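Ice-binding protein 1 (PDB 6BG8) adsorbs its bacterium onto ice and inhibits the growth of ice crystals, this chain being the C-terminal DUF3494 ice-binding domain of the longer adhesin. Local coordinates at residues W205-V210 with V223-T228; A15-Q20 with G36-A41; G159-S164 with A187-I192; A21-S26 with Y44-T49; N181-T186 with N201-S206. One frame throughout, in Å; residues are numbered along the deposited sequence.

Interaction 1: residues W205-V210 with V223-T228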
# COMPACT_ATOMS: atom_id res chain seq x y z
N TRP A 205 -0.77 -4.42 -9.04
CA TRP A 205 0.10 -4.49 -10.21
C TRP A 205 -0.06 -3.25 -11.08
O TRP A 205 0.93 -2.72 -11.59
CB TRP A 205 -0.20 -5.75 -11.04
CG TRP A 205 0.66 -5.80 -12.26
CD1 TRP A 205 0.28 -5.52 -13.55
CD2 TRP A 205 2.05 -6.13 -12.31
NE1 TRP A 205 1.36 -5.67 -14.40
CE2 TRP A 205 2.46 -6.04 -13.66
CE3 TRP A 205 3.00 -6.49 -11.35
CZ2 TRP A 205 3.76 -6.30 -14.07
CZ3 TRP A 205 4.31 -6.76 -11.76
CH2 TRP A 205 4.67 -6.65 -13.11
N SER A 206 -1.29 -2.78 -11.25
CA SER A 206 -1.54 -1.60 -12.07
C SER A 206 -1.54 -0.33 -11.23
O SER A 206 -0.50 0.30 -11.07
CB SER A 206 -2.85 -1.75 -12.83
OG SER A 206 -3.89 -2.17 -11.97
N GLU A 207 -2.70 0.04 -10.68
CA GLU A 207 -2.84 1.31 -9.98
C GLU A 207 -3.65 1.14 -8.70
O GLU A 207 -4.41 0.18 -8.54
CB GLU A 207 -3.50 2.37 -10.87
CG GLU A 207 -4.89 2.00 -11.38
CD GLU A 207 -5.51 3.07 -12.28
OE1 GLU A 207 -5.41 4.27 -11.94
OE2 GLU A 207 -6.10 2.71 -13.32
N VAL A 208 -3.50 2.11 -7.80
CA VAL A 208 -4.31 2.21 -6.59
C VAL A 208 -5.08 3.52 -6.65
O VAL A 208 -4.48 4.59 -6.84
CB VAL A 208 -3.45 2.17 -5.31
CG1 VAL A 208 -4.35 2.21 -4.07
CG2 VAL A 208 -2.55 0.94 -5.30
N ASN A 209 -6.40 3.45 -6.51
CA ASN A 209 -7.25 4.64 -6.51
C ASN A 209 -7.96 4.71 -5.17
O ASN A 209 -8.85 3.89 -4.90
CB ASN A 209 -8.26 4.61 -7.66
CG ASN A 209 -7.60 4.32 -9.02
OD1 ASN A 209 -8.16 3.59 -9.84
ND2 ASN A 209 -6.44 4.91 -9.27
N VAL A 210 -7.58 5.67 -4.34
CA VAL A 210 -8.21 5.88 -3.03
C VAL A 210 -9.25 6.98 -3.19
O VAL A 210 -8.92 8.10 -3.61
CB VAL A 210 -7.18 6.24 -1.96
CG1 VAL A 210 -7.81 6.14 -0.56
CG2 VAL A 210 -5.94 5.34 -2.08
N VAL A 223 2.65 -1.06 -8.85
CA VAL A 223 3.90 -1.60 -9.41
C VAL A 223 4.19 -1.02 -10.79
O VAL A 223 5.34 -0.70 -11.10
CB VAL A 223 3.86 -3.14 -9.44
CG1 VAL A 223 5.15 -3.68 -10.07
CG2 VAL A 223 3.68 -3.69 -8.02
N THR A 224 3.16 -0.88 -11.64
CA THR A 224 3.39 -0.43 -13.00
C THR A 224 2.70 0.87 -13.37
O THR A 224 2.98 1.41 -14.45
CB THR A 224 2.97 -1.50 -14.03
OG1 THR A 224 1.54 -1.67 -14.02
CG2 THR A 224 3.65 -2.82 -13.75
N ASP A 225 1.82 1.40 -12.53
CA ASP A 225 1.19 2.67 -12.90
C ASP A 225 1.21 3.65 -11.74
O ASP A 225 2.29 4.12 -11.36
CB ASP A 225 -0.23 2.44 -13.41
CG ASP A 225 -0.80 3.66 -14.13
OD1 ASP A 225 -0.01 4.59 -14.45
OD2 ASP A 225 -2.02 3.71 -14.36
N GLN A 226 0.06 3.95 -11.14
CA GLN A 226 -0.05 5.16 -10.33
C GLN A 226 -0.81 4.90 -9.04
O GLN A 226 -1.64 4.00 -8.93
CB GLN A 226 -0.77 6.28 -11.11
CG GLN A 226 -2.21 5.94 -11.45
CD GLN A 226 -2.90 7.05 -12.22
OE1 GLN A 226 -2.35 8.13 -12.39
NE2 GLN A 226 -4.11 6.77 -12.70
N VAL A 227 -0.55 5.76 -8.06
CA VAL A 227 -1.38 5.85 -6.86
C VAL A 227 -2.09 7.19 -6.89
O VAL A 227 -1.43 8.24 -6.99
CB VAL A 227 -0.56 5.71 -5.57
CG1 VAL A 227 -1.47 5.85 -4.36
CG2 VAL A 227 0.19 4.38 -5.52
N THR A 228 -3.41 7.18 -6.80
CA THR A 228 -4.17 8.43 -6.77
C THR A 228 -4.93 8.54 -5.45
O THR A 228 -5.51 7.55 -4.98
CB THR A 228 -5.15 8.56 -7.95
OG1 THR A 228 -6.24 7.64 -7.80
CG2 THR A 228 -4.43 8.30 -9.26
O HOH W 1 -3.31 1.34 -14.63
O HOH W 2 -8.21 8.55 -6.23
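Trp205 and Thr224 meet with the methyl over the indole: Thr224 CG2 stands 3.7 Å from the centroid of the six-membered ring of Trp205, 25° off its normal, a CH-pi contact displaced toward the rim. The two residues lie at a turn of the right-handed beta-helix of the DUF3494 fold, just ahead of the parallel strands 208-210 and 226-228 on neighbouring coils. The same threonine also holds the backbone there. Thr224 OG1, placed between its own N and carbonyl carbon (chi1 68°), donates to Trp205 O at 2.7 Å, while Thr224 N reaches that oxygen from the opposite face of the carbonyl plane. Val223 CG1 adds an apolar contact to Trp205 CZ3.

Farther along, Glu207 and Gln226 run alongside each other in one direction, with carboxylate and amide planes 41° apart. Glu207 OE1 is gripped from both faces of its carboxylate, by Gln226 NE2 at 2.9 Å and by Asn209 ND2 at 2.9 Å, and these two bonds limit the rotation of the carboxylate. Asp225 brings a second negative charge, its OD2 4.2 Å from Glu207 OE1, which would probably disfavour ionisation of one of them. A water partly bridges this pair: it donates to Asp225 OD2 at 2.7 Å and, weakly, to Glu207 OE2.

Interaction 2: residues A15-Q20 with G36-A41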
# COMPACT_ATOMS: atom_id res chain seq x y z
N ALA A 15 5.26 5.18 2.52
CA ALA A 15 3.80 5.15 2.63
C ALA A 15 3.17 4.91 1.27
O ALA A 15 2.17 4.19 1.15
CB ALA A 15 3.30 6.47 3.23
N MET A 16 3.73 5.50 0.22
CA MET A 16 3.20 5.36 -1.13
C MET A 16 4.34 5.30 -2.12
O MET A 16 5.31 6.06 -2.01
CB MET A 16 2.26 6.52 -1.48
CG MET A 16 1.13 6.71 -0.49
SD MET A 16 -0.05 7.99 -0.98
CE MET A 16 0.99 9.40 -1.26
N LEU A 17 4.21 4.41 -3.09
CA LEU A 17 5.26 4.21 -4.09
C LEU A 17 4.62 3.75 -5.38
O LEU A 17 3.83 2.80 -5.37
CB LEU A 17 6.28 3.17 -3.60
CG LEU A 17 7.45 2.80 -4.52
CD1 LEU A 17 8.44 3.95 -4.63
CD2 LEU A 17 8.16 1.54 -4.01
N ALA A 18 4.97 4.40 -6.49
CA ALA A 18 4.37 4.07 -7.77
C ALA A 18 5.42 4.13 -8.87
O ALA A 18 6.43 4.82 -8.74
CB ALA A 18 3.20 5.00 -8.10
N SER A 19 5.16 3.40 -9.95
CA SER A 19 6.01 3.47 -11.13
C SER A 19 5.88 4.82 -11.83
O SER A 19 6.89 5.44 -12.19
CB SER A 19 5.66 2.33 -12.09
OG SER A 19 6.27 2.53 -13.36
N GLN A 20 4.65 5.28 -12.05
CA GLN A 20 4.42 6.38 -13.00
C GLN A 20 4.07 7.70 -12.34
O GLN A 20 4.59 8.74 -12.75
CB GLN A 20 3.29 6.01 -13.97
CG GLN A 20 3.62 4.87 -14.92
CD GLN A 20 4.78 5.19 -15.81
OE1 GLN A 20 4.71 6.12 -16.62
NE2 GLN A 20 5.86 4.43 -15.67
N GLY A 36 7.41 7.94 -3.28
CA GLY A 36 8.35 7.72 -4.36
C GLY A 36 7.70 7.45 -5.69
O GLY A 36 6.66 6.78 -5.75
N ILE A 37 8.29 7.99 -6.76
CA ILE A 37 7.96 7.64 -8.13
C ILE A 37 9.21 7.01 -8.74
O ILE A 37 10.31 7.56 -8.61
CB ILE A 37 7.51 8.87 -8.95
CG1 ILE A 37 6.25 9.49 -8.32
CG2 ILE A 37 7.28 8.49 -10.39
CD1 ILE A 37 5.83 10.83 -8.94
N LEU A 38 9.05 5.84 -9.36
CA LEU A 38 10.20 5.05 -9.77
C LEU A 38 10.63 5.29 -11.22
O LEU A 38 11.83 5.19 -11.51
CB LEU A 38 9.91 3.55 -9.61
CG LEU A 38 9.61 3.03 -8.21
CD1 LEU A 38 9.06 1.61 -8.29
CD2 LEU A 38 10.83 3.05 -7.29
N ASP A 39 9.69 5.56 -12.12
CA ASP A 39 10.00 5.50 -13.55
C ASP A 39 9.59 6.75 -14.30
O ASP A 39 9.48 6.72 -15.53
CB ASP A 39 9.33 4.27 -14.19
CG ASP A 39 9.79 2.97 -13.56
OD1 ASP A 39 11.00 2.70 -13.60
OD2 ASP A 39 8.93 2.24 -13.03
N GLN A 40 9.36 7.86 -13.59
CA GLN A 40 9.12 9.16 -14.20
C GLN A 40 9.72 10.24 -13.29
O GLN A 40 10.04 9.99 -12.13
CB GLN A 40 7.63 9.45 -14.43
CG GLN A 40 6.90 8.47 -15.35
CD GLN A 40 7.26 8.63 -16.84
OE1 GLN A 40 8.06 9.48 -17.21
NE2 GLN A 40 6.64 7.81 -17.68
N ALA A 41 9.86 11.44 -13.84
CA ALA A 41 10.43 12.56 -13.10
C ALA A 41 9.45 13.11 -12.06
O ALA A 41 8.26 12.79 -12.05
CB ALA A 41 10.84 13.68 -14.06
O HOH W 3 8.17 4.93 -17.38
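Gln20 and Gln40 are joined at the ends of their side chains, just past the point where strands 16-18 and 36-37 finish their parallel pairing. Gln20 is the chain to follow. Its CB starts out away from the 36-41 segment, and a bend at chi2 (-61°) folds the chain back, bringing Gln20 CD within 3.7 Å of Gln40 NE2. From there the amide divides its work. Gln20 OE1 accepts from Gln40 NE2 at 2.8 Å along a nearly straight N-H line (172°), and the donor lies tilted out of the Gln20 carbonyl plane; the two amide planes stand 85° apart. Gln20 NE2 comes 3.8 Å from Asp39 CB and donates to Ser19 OG at 3.0 Å, with the acceptor close to the amide plane. It also donates to a water, which in turn donates to Asp39 O.

Ser19 OG thus receives one bond and gives another, to the anti lone pair of Asp39 OD2 at 2.7 Å. The chain Gln40, Gln20, Ser19, Asp39 therefore runs donor to acceptor throughout, which fixes the flip of both amides. Gln20 O, in contrast, is buried without a partner and has Ile37 CG2 at 3.6 Å. Upstream, Leu17 CD1 lies against Leu38 CD2 and over Gly36, 3.5 Å from Gly36 O.

Leu17 and Leu38 both pack on Leu95 of helix 84-103, and Asp39 OD1 forms a salt bridge to Arg92 of the same helix; on the other face of the strands, Met16 and Ala18 touch the neighbouring strand 219-222 and, across the interior of the beta-helix, strand 226-229.

Interaction 3: residues G159-S164 with A187-I192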
# COMPACT_ATOMS: atom_id res chain seq x y z
N GLY A 159 -6.51 -12.26 -8.38
CA GLY A 159 -6.19 -12.25 -9.80
C GLY A 159 -6.86 -11.16 -10.60
O GLY A 159 -6.45 -10.89 -11.73
N GLY A 160 -7.89 -10.54 -10.04
CA GLY A 160 -8.51 -9.40 -10.68
C GLY A 160 -8.30 -8.12 -9.89
O GLY A 160 -7.19 -7.84 -9.42
N ASN A 161 -9.36 -7.33 -9.74
CA ASN A 161 -9.33 -6.10 -8.97
C ASN A 161 -9.77 -6.35 -7.53
O ASN A 161 -10.35 -7.39 -7.19
CB ASN A 161 -10.26 -5.06 -9.60
CG ASN A 161 -9.95 -4.80 -11.06
OD1 ASN A 161 -8.79 -4.72 -11.47
ND2 ASN A 161 -11.00 -4.65 -11.87
N LEU A 162 -9.51 -5.35 -6.67
CA LEU A 162 -10.07 -5.27 -5.32
C LEU A 162 -10.73 -3.91 -5.18
O LEU A 162 -10.08 -2.89 -5.41
CB LEU A 162 -8.99 -5.44 -4.24
CG LEU A 162 -9.41 -5.07 -2.80
CD1 LEU A 162 -10.53 -5.97 -2.28
CD2 LEU A 162 -8.25 -5.07 -1.82
N THR A 163 -12.00 -3.90 -4.79
CA THR A 163 -12.77 -2.66 -4.66
C THR A 163 -13.58 -2.68 -3.38
O THR A 163 -14.43 -3.55 -3.19
CB THR A 163 -13.71 -2.48 -5.86
OG1 THR A 163 -12.97 -2.56 -7.08
CG2 THR A 163 -14.41 -1.12 -5.78
N SER A 164 -13.35 -1.70 -2.50
CA SER A 164 -14.23 -1.50 -1.36
C SER A 164 -15.14 -0.32 -1.66
O SER A 164 -14.80 0.56 -2.46
CB SER A 164 -13.45 -1.28 -0.06
OG SER A 164 -12.65 -0.11 -0.11
N ALA A 187 -3.60 -8.48 -9.13
CA ALA A 187 -3.08 -8.42 -10.49
C ALA A 187 -3.72 -7.30 -11.28
O ALA A 187 -3.14 -6.83 -12.27
CB ALA A 187 -3.31 -9.76 -11.21
N GLY A 188 -4.90 -6.85 -10.86
CA GLY A 188 -5.54 -5.66 -11.37
C GLY A 188 -5.32 -4.49 -10.45
O GLY A 188 -4.29 -4.37 -9.78
N LYS A 189 -6.30 -3.61 -10.40
CA LYS A 189 -6.18 -2.41 -9.57
C LYS A 189 -6.81 -2.63 -8.21
O LYS A 189 -7.63 -3.53 -8.01
CB LYS A 189 -6.84 -1.22 -10.26
CG LYS A 189 -8.35 -1.33 -10.40
CD LYS A 189 -8.92 -0.08 -11.04
CE LYS A 189 -10.40 -0.26 -11.37
NZ LYS A 189 -10.95 0.88 -12.18
N THR A 190 -6.43 -1.77 -7.26
CA THR A 190 -7.07 -1.69 -5.96
C THR A 190 -7.75 -0.33 -5.82
O THR A 190 -7.12 0.71 -6.03
CB THR A 190 -6.07 -1.90 -4.82
OG1 THR A 190 -5.56 -3.24 -4.88
CG2 THR A 190 -6.73 -1.68 -3.47
N VAL A 191 -9.04 -0.36 -5.50
CA VAL A 191 -9.86 0.85 -5.38
C VAL A 191 -10.46 0.85 -3.98
O VAL A 191 -11.13 -0.11 -3.59
CB VAL A 191 -10.95 0.90 -6.46
CG1 VAL A 191 -11.80 2.14 -6.30
CG2 VAL A 191 -10.34 0.84 -7.85
N ILE A 192 -10.22 1.92 -3.23
CA ILE A 192 -10.66 2.03 -1.84
C ILE A 192 -11.80 3.04 -1.77
O ILE A 192 -11.66 4.18 -2.24
CB ILE A 192 -9.47 2.43 -0.95
CG1 ILE A 192 -8.45 1.28 -0.96
CG2 ILE A 192 -9.92 2.73 0.47
CD1 ILE A 192 -7.09 1.62 -0.36
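Leu162 O takes the shortest polar bond of this contact, from Val191 N at 2.7 Å with an N-H...O angle of 167°. It is one rung of a parallel ladder, continued by Leu162 N to Lys189 O and Ser164 N to Val191 O, that joins strands 162-164 and 190-192 on adjacent coils of the beta-helix. The strand axes are 4.7 Å apart at their closest approach.

Ahead of the strands, Gly188 N donates to Gly160 O at 2.9 Å from well above the carbonyl plane, and between this bond and the strand ladder the side chain of Asn161 enters. Asn161 OD1 accepts from Lys189 N at 2.9 Å, the donor tilted 26° from the carbonyl plane of the amide. With CG beside the backbone N (chi1 -54°), the amide swings across toward the other coil, and Asn161 OD1 also lies 3.4 Å from Gly188 CA. The aliphatic part of Lys189 passes obliquely by the amide through its CG.

Within the strands, the side chains of each bridged pair keep abreast. Thr163 and Val191 line one face. Leu162 and Thr190 point to the opposite, buried face, where Leu162 CD2 meets Thr190 CG2 at 4.1 Å and Leu162 also packs on Trp184; the hydroxyl of Thr190 is hydrogen-bonded to Thr186. At the far end the first torsion of Ser164 sets its hydroxyl beside the neighbouring backbone, where it bonds to Gly193 N, and Ser164 OG lies 3.4 Å from Ile192 CA.

Interaction 4: residues A21-S26 with Y44-T49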
# COMPACT_ATOMS: atom_id res chain seq x y z
N ALA A 21 3.21 7.69 -11.33
CA ALA A 21 2.72 8.95 -10.78
C ALA A 21 2.08 8.71 -9.42
O ALA A 21 1.56 7.63 -9.14
CB ALA A 21 1.70 9.62 -11.71
N ILE A 22 2.14 9.74 -8.58
CA ILE A 22 1.34 9.82 -7.36
C ILE A 22 0.63 11.15 -7.40
O ILE A 22 1.27 12.20 -7.58
CB ILE A 22 2.19 9.69 -6.09
CG1 ILE A 22 2.83 8.30 -6.02
CG2 ILE A 22 1.31 9.93 -4.85
CD1 ILE A 22 3.89 8.16 -4.93
N THR A 23 -0.69 11.13 -7.28
CA THR A 23 -1.48 12.35 -7.38
C THR A 23 -2.46 12.44 -6.22
O THR A 23 -2.85 11.43 -5.63
CB THR A 23 -2.26 12.42 -8.70
OG1 THR A 23 -3.38 11.53 -8.66
CG2 THR A 23 -1.36 12.08 -9.89
N THR A 24 -2.87 13.68 -5.93
CA THR A 24 -3.88 13.92 -4.91
C THR A 24 -4.70 15.14 -5.28
O THR A 24 -4.22 16.09 -5.92
CB THR A 24 -3.27 14.14 -3.51
OG1 THR A 24 -4.33 14.26 -2.55
CG2 THR A 24 -2.46 15.44 -3.46
N THR A 25 -5.97 15.09 -4.90
CA THR A 25 -6.76 16.30 -4.78
C THR A 25 -6.41 16.99 -3.46
O THR A 25 -5.61 16.50 -2.66
CB THR A 25 -8.24 15.96 -4.82
OG1 THR A 25 -8.56 15.22 -3.64
CG2 THR A 25 -8.57 15.10 -6.02
N SER A 26 -6.98 18.18 -3.25
CA SER A 26 -6.68 18.88 -2.02
C SER A 26 -7.28 18.12 -0.83
O SER A 26 -8.20 17.32 -0.98
CB SER A 26 -7.22 20.31 -2.08
OG SER A 26 -8.62 20.30 -2.13
N TYR A 44 5.77 14.24 -12.32
CA TYR A 44 4.62 13.36 -12.30
C TYR A 44 3.95 13.29 -10.94
O TYR A 44 2.94 12.59 -10.80
CB TYR A 44 5.03 11.95 -12.78
CG TYR A 44 5.00 11.83 -14.29
CD1 TYR A 44 5.95 12.45 -15.08
CD2 TYR A 44 3.99 11.11 -14.93
CE1 TYR A 44 5.92 12.33 -16.48
CE2 TYR A 44 3.95 10.99 -16.30
CZ TYR A 44 4.91 11.61 -17.07
OH TYR A 44 4.86 11.50 -18.44
N TYR A 45 4.47 14.00 -9.93
CA TYR A 45 3.69 14.31 -8.73
C TYR A 45 2.68 15.40 -9.08
O TYR A 45 3.05 16.41 -9.69
CB TYR A 45 4.60 14.80 -7.60
CG TYR A 45 5.40 13.75 -6.89
CD1 TYR A 45 4.79 12.82 -6.04
CD2 TYR A 45 6.78 13.69 -7.03
CE1 TYR A 45 5.53 11.85 -5.37
CE2 TYR A 45 7.54 12.72 -6.36
CZ TYR A 45 6.90 11.81 -5.53
OH TYR A 45 7.64 10.85 -4.86
N ALA A 46 1.42 15.20 -8.70
CA ALA A 46 0.38 16.19 -8.95
C ALA A 46 -0.44 16.43 -7.70
O ALA A 46 -0.82 15.49 -7.00
CB ALA A 46 -0.54 15.77 -10.11
N GLY A 47 -0.74 17.71 -7.43
CA GLY A 47 -1.63 18.09 -6.36
C GLY A 47 -0.95 18.38 -5.04
O GLY A 47 -1.64 18.82 -4.10
N PHE A 48 0.35 18.14 -4.93
CA PHE A 48 1.07 18.34 -3.68
C PHE A 48 1.71 19.73 -3.64
O PHE A 48 1.88 20.39 -4.66
CB PHE A 48 2.14 17.26 -3.49
CG PHE A 48 1.58 15.88 -3.37
CD1 PHE A 48 1.15 15.40 -2.14
CD2 PHE A 48 1.47 15.05 -4.48
CE1 PHE A 48 0.63 14.12 -2.01
CE2 PHE A 48 0.95 13.77 -4.37
CZ PHE A 48 0.52 13.30 -3.13
N THR A 49 2.06 20.15 -2.43
CA THR A 49 2.61 21.48 -2.19
C THR A 49 4.03 21.39 -1.66
O THR A 49 4.22 21.04 -0.48
CB THR A 49 1.74 22.24 -1.18
OG1 THR A 49 0.37 22.14 -1.57
CG2 THR A 49 2.17 23.70 -1.11
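Two first torsions bring Thr24 and Phe48 together: Thr24 turns OG1 to the far side from its backbone N (chi1 -175°), which leaves the methyl CG2 flanked by both backbone branches, and Phe48 sets its ring on the N side (chi1 -64°). The methyl then sits over the middle of the ring, Thr24 CG2 3.6 Å from the Phe48 centroid and 10° off the normal, a well-centred CH-pi contact. It lies at the margin of a parallel sheet of the beta-helix, where the short, weakly bonded strand 45-46 is outermost and pairs with strand 21-24.

Backbone pairing is brief. Ala46 N donates to Ile22 O at 3.2 Å, and Thr24 N to Ala46 O at 2.9 Å. Ile22 O also faces the edge of the Phe48 ring, in its plane, with Phe48 CE2 at 3.6 Å. Ile22 divides between two aromatic rings: CG2 touches Phe48 CZ, while CB and the CD1 end lie by Tyr45 CE1. Phe57 stacks on Phe48 and meets Tyr45 edge-to-face, extending the aromatic cluster. Gly47, at positive phi, turns the chain beside Thr24, and Gly47 CA lies 3.3 Å from Thr24 O.

Interaction 5: residues N181-T186 with N201-S206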
# COMPACT_ATOMS: atom_id res chain seq x y z
N ASN A 181 0.79 -6.13 9.34
CA ASN A 181 0.84 -7.56 9.04
C ASN A 181 -0.24 -8.00 8.05
O ASN A 181 -0.43 -9.20 7.87
CB ASN A 181 0.75 -8.38 10.33
CG ASN A 181 1.95 -8.17 11.24
OD1 ASN A 181 3.06 -7.93 10.77
ND2 ASN A 181 1.73 -8.28 12.54
N ILE A 182 -0.94 -7.06 7.42
CA ILE A 182 -1.96 -7.36 6.42
C ILE A 182 -1.43 -6.97 5.05
O ILE A 182 -0.85 -5.89 4.89
CB ILE A 182 -3.27 -6.62 6.73
CG1 ILE A 182 -3.75 -6.99 8.14
CG2 ILE A 182 -4.33 -6.95 5.68
CD1 ILE A 182 -4.71 -5.97 8.70
N TYR A 183 -1.67 -7.82 4.06
CA TYR A 183 -1.12 -7.64 2.71
C TYR A 183 -2.19 -7.90 1.67
O TYR A 183 -2.90 -8.91 1.75
CB TYR A 183 0.07 -8.57 2.48
CG TYR A 183 1.20 -8.32 3.44
CD1 TYR A 183 1.24 -8.94 4.69
CD2 TYR A 183 2.23 -7.44 3.12
CE1 TYR A 183 2.26 -8.69 5.58
CE2 TYR A 183 3.26 -7.19 3.99
CZ TYR A 183 3.27 -7.82 5.23
OH TYR A 183 4.30 -7.57 6.11
N TRP A 184 -2.31 -6.99 0.72
CA TRP A 184 -3.27 -7.08 -0.37
C TRP A 184 -2.50 -7.07 -1.67
O TRP A 184 -1.75 -6.13 -1.94
CB TRP A 184 -4.26 -5.91 -0.35
CG TRP A 184 -5.01 -5.75 0.93
CD1 TRP A 184 -4.65 -4.97 2.00
CD2 TRP A 184 -6.25 -6.37 1.28
NE1 TRP A 184 -5.60 -5.08 3.00
CE2 TRP A 184 -6.59 -5.93 2.58
CE3 TRP A 184 -7.11 -7.25 0.62
CZ2 TRP A 184 -7.74 -6.36 3.23
CZ3 TRP A 184 -8.27 -7.67 1.27
CH2 TRP A 184 -8.57 -7.22 2.56
N ARG A 185 -2.70 -8.09 -2.50
CA ARG A 185 -2.01 -8.20 -3.79
C ARG A 185 -3.05 -8.34 -4.87
O ARG A 185 -3.81 -9.32 -4.88
CB ARG A 185 -1.07 -9.41 -3.79
CG ARG A 185 -0.07 -9.49 -4.96
CD ARG A 185 -0.71 -9.90 -6.30
NE ARG A 185 -1.39 -11.20 -6.28
CZ ARG A 185 -1.70 -11.88 -7.37
NH1 ARG A 185 -1.39 -11.40 -8.58
NH2 ARG A 185 -2.33 -13.05 -7.28
N THR A 186 -3.10 -7.40 -5.81
CA THR A 186 -4.02 -7.51 -6.94
C THR A 186 -3.24 -7.54 -8.24
O THR A 186 -2.33 -6.73 -8.44
CB THR A 186 -5.04 -6.37 -6.96
OG1 THR A 186 -4.37 -5.11 -7.06
CG2 THR A 186 -5.91 -6.39 -5.70
N ASN A 201 -1.10 -3.37 3.58
CA ASN A 201 -0.13 -2.99 2.56
C ASN A 201 -0.66 -3.42 1.20
O ASN A 201 -0.76 -4.62 0.92
CB ASN A 201 1.23 -3.62 2.84
CG ASN A 201 1.76 -3.27 4.22
OD1 ASN A 201 2.32 -2.20 4.42
ND2 ASN A 201 1.56 -4.18 5.18
N VAL A 202 -0.95 -2.45 0.34
CA VAL A 202 -1.55 -2.73 -0.96
C VAL A 202 -0.45 -2.83 -2.00
O VAL A 202 0.32 -1.88 -2.19
CB VAL A 202 -2.57 -1.64 -1.33
CG1 VAL A 202 -3.18 -1.92 -2.69
CG2 VAL A 202 -3.66 -1.55 -0.27
N PHE A 203 -0.36 -3.97 -2.68
CA PHE A 203 0.53 -4.19 -3.82
C PHE A 203 -0.34 -4.42 -5.05
O PHE A 203 -0.67 -5.56 -5.39
CB PHE A 203 1.47 -5.37 -3.58
CG PHE A 203 2.48 -5.14 -2.50
CD1 PHE A 203 2.12 -5.21 -1.16
CD2 PHE A 203 3.81 -4.89 -2.83
CE1 PHE A 203 3.06 -5.01 -0.16
CE2 PHE A 203 4.76 -4.68 -1.84
CZ PHE A 203 4.38 -4.75 -0.50
N ALA A 204 -0.71 -3.33 -5.73
CA ALA A 204 -1.50 -3.42 -6.95
C ALA A 204 -0.56 -3.45 -8.15
O ALA A 204 0.35 -2.62 -8.25
CB ALA A 204 -2.45 -2.23 -7.08
N TRP A 205 -0.77 -4.42 -9.04
CA TRP A 205 0.10 -4.49 -10.21
C TRP A 205 -0.06 -3.25 -11.08
O TRP A 205 0.93 -2.72 -11.59
CB TRP A 205 -0.20 -5.75 -11.04
CG TRP A 205 0.66 -5.80 -12.26
CD1 TRP A 205 0.28 -5.52 -13.55
CD2 TRP A 205 2.05 -6.13 -12.31
NE1 TRP A 205 1.36 -5.67 -14.40
CE2 TRP A 205 2.46 -6.04 -13.66
CE3 TRP A 205 3.00 -6.49 -11.35
CZ2 TRP A 205 3.76 -6.30 -14.07
CZ3 TRP A 205 4.31 -6.76 -11.76
CH2 TRP A 205 4.67 -6.65 -13.11
N SER A 206 -1.29 -2.78 -11.25
CA SER A 206 -1.54 -1.60 -12.07
C SER A 206 -1.54 -0.33 -11.23
O SER A 206 -0.50 0.30 -11.07
CB SER A 206 -2.85 -1.75 -12.83
OG SER A 206 -3.89 -2.17 -11.97
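Strands 182-186 and 201-204 run parallel with axes 4.7 Å apart and 13° between their directions, and six hydrogen bonds cross between the segments, from Asn201 N to Ile182 O at one end to Trp205 N with Thr186 O at the other. Ile182 O is held twice by the same residue. Asn201 N donates to Ile182 O at 2.9 Å and Asn201 ND2 to the same Ile182 O at 3.0 Å, reaching it from opposite faces of its carbonyl plane; chi1 of -56° keeps the Asn201 amide beside its own N and so allows the double grip.

Asn201 ND2 also lies 3.6 Å above the plane of the Tyr183 ring, offset toward the rim, with ring and amide planes 30° apart. On the other side of the amide, Asn201 OD1 accepts from Arg219, which further fixes its flip. Tyr183 CD2 then meets Phe203 CE1, which lies at the edge of the tyrosine ring. These residues occupy the face of the beta-helix covered by helix 84-103: Tyr183, Arg185 and Phe203 all touch Leu102, and Arg185 bends away to bond Thr157 and Tyr99.

The opposite face points into the coil interior. There Trp184 lies obliquely near Val202 CG2, stacks on Phe156 and donates through NE1 to Ser199 O. Thr186 OG1 lies 3.5 Å from Ala204 CB, and this hydroxyl is hydrogen-bonded to Gly188 O and Thr190.

The five contacts follow the coils of one beta-helical domain. Interactions 1, 3 and 4 join neighbours in the seven-stranded parallel sheet, with interaction 1 between the other two: its centre is about 10 Å from that of interaction 3 and 13 Å from that of interaction 4. Interactions 2 and 5 lie on the helix-covered face, their centres about 16 Å apart. Along the chain, 2 alternates with 4 and 5 with 3, while 1 shares Trp205 and Ser206 with 5. The N-terminal coils pair with the C-terminal one, as the bonds of Val227 to Ala21 and Thr23 demonstrate. The side chains of Val210 and Thr212, the probable ice-binding threonine, are about 8 Å apart, so interaction 1 adjoins that motif.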